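Long-range contact in 3-phosphoshikimate 1-carboxyvinyltransferase (PDB 7M0O), which probably transfers the enolpyruvyl group of phosphoenolpyruvate to the 5-hydroxyl of shikimate-3-phosphate, the penultimate step on the way to chorismate: residues 4-16 against 27-39. Sequence-based numbering, arbitrary orientation.
Sequences LPGSKSITARALF and LVRPLRSDDTEGF
Helix segments 8-16 and 34-39 run side by side in the same direction, their axes 10.7 Å apart and inclined by 4°, while the loop through Pro30 and Leu31 passes alongside the start of the first helix. Thr11 ties that loop to the helix. Its OG1 accepts a nearly straight bond from Leu31 N (3.0 Å, 171°) and donates to Ser7 O, which it and Thr11 N approach from opposite faces of the carbonyl plane. With OG1 beside the backbone N (chi1 -62°), CG2 lies anti to it and rests on Pro30 CB and Thr36 CG2. A valine here would probably leave Leu31 N without its acceptor and the loop less firmly fixed to the helix. Leu31 sends CD2 against Lys8 CB (3.5 Å) and CD1 against Pro5 CB, and a water accepting from Gly6 N donates weakly to Pro30 O. The two helices follow one another through strand 24-28, a helix-strand-helix connection within one domain of the two-domain EPSP synthase fold, and both begin on a serine N-cap: Ser7 OG accepts from Ile10 N, while Ser33 and Thr36 form a capping box. Farther along, Leu15 CB sits over the centre of the Phe39 ring in a CH-pi contact (4.0 Å to the centroid), and CD2 meets Leu27 CD1. At the other end Lys8, predicted to bind both substrates, forms a salt bridge to Asp35 OD2 through NZ (3.4 Å), in which the hydrogen bond is weak; Thr80 OG1 also bonds to NZ, and Thr80 N and Thr81 OG1 hold the carboxylate.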
loop_
_atom_site.group_PDB
_atom_site.type_symbol
_atom_site.label_atom_id
_atom_site.label_comp_id
_atom_site.label_asym_id
_atom_site.label_seq_id
_atom_site.Cartn_x
_atom_site.Cartn_y
_atom_site.Cartn_z
ATOM N N LEU A 4 -3.203 -0.257 14.273
ATOM C CA LEU A 4 -3.556 -0.523 12.892
ATOM C C LEU A 4 -2.373 -1.134 12.141
ATOM O O LEU A 4 -1.217 -0.817 12.423
ATOM C CB LEU A 4 -4.004 0.763 12.203
ATOM C CG LEU A 4 -5.302 1.376 12.754
ATOM C CD1 LEU A 4 -5.623 2.662 11.997
ATOM C CD2 LEU A 4 -6.465 0.377 12.664
ATOM N N PRO A 5 -2.647 -2.013 11.178
ATOM C CA PRO A 5 -1.560 -2.750 10.525
ATOM C C PRO A 5 -0.725 -1.869 9.608
ATOM O O PRO A 5 -1.217 -0.915 9.004
ATOM C CB PRO A 5 -2.293 -3.832 9.726
ATOM C CG PRO A 5 -3.662 -3.291 9.527
ATOM C CD PRO A 5 -3.973 -2.488 10.756
ATOM N N GLY A 6 0.553 -2.237 9.498
ATOM C CA GLY A 6 1.444 -1.542 8.588
ATOM C C GLY A 6 1.004 -1.676 7.143
ATOM O O GLY A 6 0.306 -2.621 6.758
ATOM N N SER A 7 1.450 -0.718 6.332
ATOM C CA SER A 7 1.190 -0.734 4.901
ATOM C C SER A 7 1.867 -1.944 4.265
ATOM O O SER A 7 3.050 -2.205 4.506
ATOM C CB SER A 7 1.696 0.558 4.250
ATOM O OG SER A 7 2.028 0.339 2.878
ATOM N N LYS A 8 1.095 -2.697 3.472
ATOM C CA LYS A 8 1.655 -3.872 2.802
ATOM C C LYS A 8 2.719 -3.474 1.783
ATOM O O LYS A 8 3.810 -4.060 1.744
ATOM C CB LYS A 8 0.538 -4.674 2.140
ATOM C CG LYS A 8 1.032 -5.685 1.103
ATOM C CD LYS A 8 1.919 -6.755 1.730
ATOM C CE LYS A 8 2.350 -7.800 0.686
ATOM N NZ LYS A 8 3.202 -7.212 -0.391
ATOM N N SER A 9 2.415 -2.495 0.930
ATOM C CA SER A 9 3.371 -2.153 -0.119
ATOM C C SER A 9 4.612 -1.472 0.450
ATOM O O SER A 9 5.710 -1.631 -0.095
ATOM C CB SER A 9 2.716 -1.269 -1.182
ATOM O OG SER A 9 2.314 -0.030 -0.648
ATOM N N ILE A 10 4.474 -0.714 1.538
ATOM C CA ILE A 10 5.663 -0.135 2.153
ATOM C C ILE A 10 6.495 -1.226 2.830
ATOM O O ILE A 10 7.730 -1.223 2.742
ATOM C CB ILE A 10 5.278 0.997 3.118
ATOM C CG1 ILE A 10 4.768 2.194 2.307
ATOM C CG2 ILE A 10 6.489 1.389 3.990
ATOM C CD1 ILE A 10 4.183 3.339 3.137
ATOM N N THR A 11 5.843 -2.199 3.474
ATOM C CA THR A 11 6.596 -3.279 4.106
ATOM C C THR A 11 7.407 -4.043 3.064
ATOM O O THR A 11 8.573 -4.386 3.299
ATOM C CB THR A 11 5.653 -4.225 4.878
ATOM O OG1 THR A 11 4.988 -3.512 5.943
ATOM C CG2 THR A 11 6.438 -5.389 5.485
ATOM N N ALA A 12 6.825 -4.246 1.884
ATOM C CA ALA A 12 7.487 -5.003 0.821
ATOM C C ALA A 12 8.757 -4.311 0.351
ATOM O O ALA A 12 9.826 -4.934 0.270
ATOM C CB ALA A 12 6.521 -5.183 -0.351
ATOM N N ARG A 13 8.646 -3.029 -0.017
ATOM C CA ARG A 13 9.831 -2.260 -0.397
ATOM C C ARG A 13 10.872 -2.255 0.721
ATOM O O ARG A 13 12.074 -2.385 0.459
ATOM C CB ARG A 13 9.449 -0.820 -0.745
ATOM C CG ARG A 13 8.475 -0.608 -1.915
ATOM C CD ARG A 13 8.179 0.888 -1.944
ATOM N NE ARG A 13 7.229 1.360 -2.950
ATOM C CZ ARG A 13 5.913 1.459 -2.771
ATOM N NH1 ARG A 13 5.341 1.081 -1.630
ATOM N NH2 ARG A 13 5.162 1.938 -3.747
ATOM N N ALA A 14 10.433 -2.074 1.971
ATOM C CA ALA A 14 11.380 -1.973 3.085
ATOM C C ALA A 14 12.161 -3.266 3.289
ATOM O O ALA A 14 13.328 -3.226 3.702
ATOM C CB ALA A 14 10.646 -1.608 4.374
ATOM N N LEU A 15 11.516 -4.418 3.058
ATOM C CA LEU A 15 12.209 -5.704 3.192
ATOM C C LEU A 15 13.319 -5.841 2.156
ATOM O O LEU A 15 14.410 -6.346 2.463
ATOM C CB LEU A 15 11.218 -6.862 3.048
ATOM C CG LEU A 15 10.323 -7.137 4.245
ATOM C CD1 LEU A 15 9.239 -8.144 3.893
ATOM C CD2 LEU A 15 11.158 -7.653 5.373
ATOM N N PHE A 16 13.047 -5.420 0.919
ATOM C CA PHE A 16 14.081 -5.404 -0.112
ATOM C C PHE A 16 15.250 -4.526 0.307
ATOM O O PHE A 16 16.414 -4.932 0.218
ATOM C CB PHE A 16 13.477 -4.916 -1.433
ATOM C CG PHE A 16 14.426 -4.974 -2.613
ATOM C CD1 PHE A 16 15.527 -4.114 -2.689
ATOM C CD2 PHE A 16 14.203 -5.856 -3.664
ATOM C CE1 PHE A 16 16.406 -4.149 -3.778
ATOM C CE2 PHE A 16 15.081 -5.895 -4.767
ATOM C CZ PHE A 16 16.174 -5.038 -4.817
ATOM N N LEU A 27 13.583 -2.635 10.897
ATOM C CA LEU A 27 12.261 -2.255 10.423
ATOM C C LEU A 27 11.310 -2.257 11.612
ATOM O O LEU A 27 11.171 -3.278 12.298
ATOM C CB LEU A 27 11.767 -3.223 9.351
ATOM C CG LEU A 27 12.686 -3.407 8.140
ATOM C CD1 LEU A 27 12.013 -4.308 7.126
ATOM C CD2 LEU A 27 13.002 -2.047 7.537
ATOM N N VAL A 28 10.644 -1.133 11.848
ATOM C CA VAL A 28 9.752 -1.000 12.996
ATOM C C VAL A 28 8.301 -1.151 12.538
ATOM O O VAL A 28 7.859 -0.481 11.596
ATOM C CB VAL A 28 9.992 0.340 13.711
ATOM C CG1 VAL A 28 9.167 0.430 14.968
ATOM C CG2 VAL A 28 11.477 0.490 14.034
ATOM N N ARG A 29 7.560 -2.033 13.213
ATOM C CA ARG A 29 6.159 -2.356 12.947
ATOM C C ARG A 29 5.869 -2.763 11.503
ATOM O O ARG A 29 4.871 -2.298 10.934
ATOM C CB ARG A 29 5.249 -1.177 13.310
ATOM C CG ARG A 29 5.552 -0.485 14.645
ATOM C CD ARG A 29 5.639 -1.477 15.791
ATOM N NE ARG A 29 4.983 -0.995 17.006
ATOM C CZ ARG A 29 5.485 -0.069 17.820
ATOM N NH1 ARG A 29 6.658 0.497 17.559
ATOM N NH2 ARG A 29 4.806 0.295 18.899
ATOM N N PRO A 30 6.664 -3.630 10.876
ATOM C CA PRO A 30 6.288 -4.109 9.538
ATOM C C PRO A 30 4.991 -4.912 9.593
ATOM O O PRO A 30 4.604 -5.456 10.627
ATOM C CB PRO A 30 7.467 -4.999 9.135
ATOM C CG PRO A 30 7.948 -5.548 10.436
ATOM C CD PRO A 30 7.803 -4.401 11.416
ATOM N N LEU A 31 4.299 -4.961 8.459
ATOM C CA LEU A 31 3.119 -5.810 8.353
ATOM C C LEU A 31 3.536 -7.277 8.410
ATOM O O LEU A 31 4.455 -7.702 7.696
ATOM C CB LEU A 31 2.366 -5.516 7.052
ATOM C CG LEU A 31 1.223 -6.480 6.708
ATOM C CD1 LEU A 31 0.102 -6.372 7.733
ATOM C CD2 LEU A 31 0.687 -6.259 5.308
ATOM N N ARG A 32 2.858 -8.052 9.259
ATOM C CA ARG A 32 3.047 -9.496 9.305
ATOM C C ARG A 32 1.898 -10.139 8.534
ATOM O O ARG A 32 0.750 -10.138 9.001
ATOM C CB ARG A 32 3.095 -9.996 10.745
ATOM C CG ARG A 32 4.428 -9.726 11.432
ATOM C CD ARG A 32 4.401 -10.293 12.846
ATOM N NE ARG A 32 5.711 -10.323 13.496
ATOM C CZ ARG A 32 6.459 -11.417 13.616
ATOM N NH1 ARG A 32 6.041 -12.579 13.124
ATOM N NH2 ARG A 32 7.625 -11.351 14.240
ATOM N N SER A 33 2.199 -10.654 7.343
ATOM C CA SER A 33 1.234 -11.390 6.532
ATOM C C SER A 33 1.894 -12.660 6.024
ATOM O O SER A 33 3.094 -12.859 6.211
ATOM C CB SER A 33 0.733 -10.530 5.362
ATOM O OG SER A 33 1.771 -10.296 4.426
ATOM N N ASP A 34 1.116 -13.508 5.333
ATOM C CA ASP A 34 1.715 -14.694 4.726
ATOM C C ASP A 34 2.766 -14.309 3.690
ATOM O O ASP A 34 3.806 -14.969 3.589
ATOM C CB ASP A 34 0.646 -15.598 4.100
ATOM C CG ASP A 34 -0.206 -16.302 5.147
ATOM O OD1 ASP A 34 0.264 -16.475 6.304
ATOM O OD2 ASP A 34 -1.355 -16.682 4.815
ATOM N N ASP A 35 2.531 -13.217 2.935
ATOM C CA ASP A 35 3.510 -12.786 1.940
ATOM C C ASP A 35 4.805 -12.328 2.608
ATOM O O ASP A 35 5.890 -12.772 2.232
ATOM C CB ASP A 35 2.925 -11.673 1.057
ATOM C CG ASP A 35 3.793 -11.353 -0.180
ATOM O OD1 ASP A 35 4.883 -11.944 -0.368
ATOM O OD2 ASP A 35 3.366 -10.506 -0.996
ATOM N N THR A 36 4.719 -11.459 3.625
ATOM C CA THR A 36 5.964 -11.004 4.248
ATOM C C THR A 36 6.644 -12.116 5.037
ATOM O O THR A 36 7.879 -12.130 5.146
ATOM C CB THR A 36 5.711 -9.794 5.147
ATOM O OG1 THR A 36 5.011 -10.205 6.327
ATOM C CG2 THR A 36 4.900 -8.760 4.415
ATOM N N GLU A 37 5.872 -13.059 5.590
ATOM C CA GLU A 37 6.491 -14.206 6.246
ATOM C C GLU A 37 7.280 -15.048 5.247
ATOM O O GLU A 37 8.405 -15.467 5.532
ATOM C CB GLU A 37 5.428 -15.050 6.956
ATOM C CG GLU A 37 5.989 -16.214 7.779
ATOM C CD GLU A 37 6.597 -15.759 9.101
ATOM O OE1 GLU A 37 6.269 -14.633 9.553
ATOM O OE2 GLU A 37 7.391 -16.538 9.694
ATOM N N GLY A 38 6.704 -15.299 4.068
ATOM C CA GLY A 38 7.426 -16.033 3.043
ATOM C C GLY A 38 8.653 -15.293 2.534
ATOM O O GLY A 38 9.672 -15.924 2.217
ATOM N N PHE A 39 8.576 -13.961 2.457
ATOM C CA PHE A 39 9.741 -13.145 2.096
ATOM C C PHE A 39 10.874 -13.359 3.092
ATOM O O PHE A 39 12.016 -13.653 2.710
ATOM C CB PHE A 39 9.337 -11.664 2.042
ATOM C CG PHE A 39 10.242 -10.769 1.194
ATOM C CD1 PHE A 39 9.686 -9.885 0.287
ATOM C CD2 PHE A 39 11.616 -10.757 1.372
ATOM C CE1 PHE A 39 10.493 -9.024 -0.465
ATOM C CE2 PHE A 39 12.431 -9.912 0.622
ATOM C CZ PHE A 39 11.869 -9.046 -0.292
HETATM O O HOH W 1 1.948 -4.016 11.212
#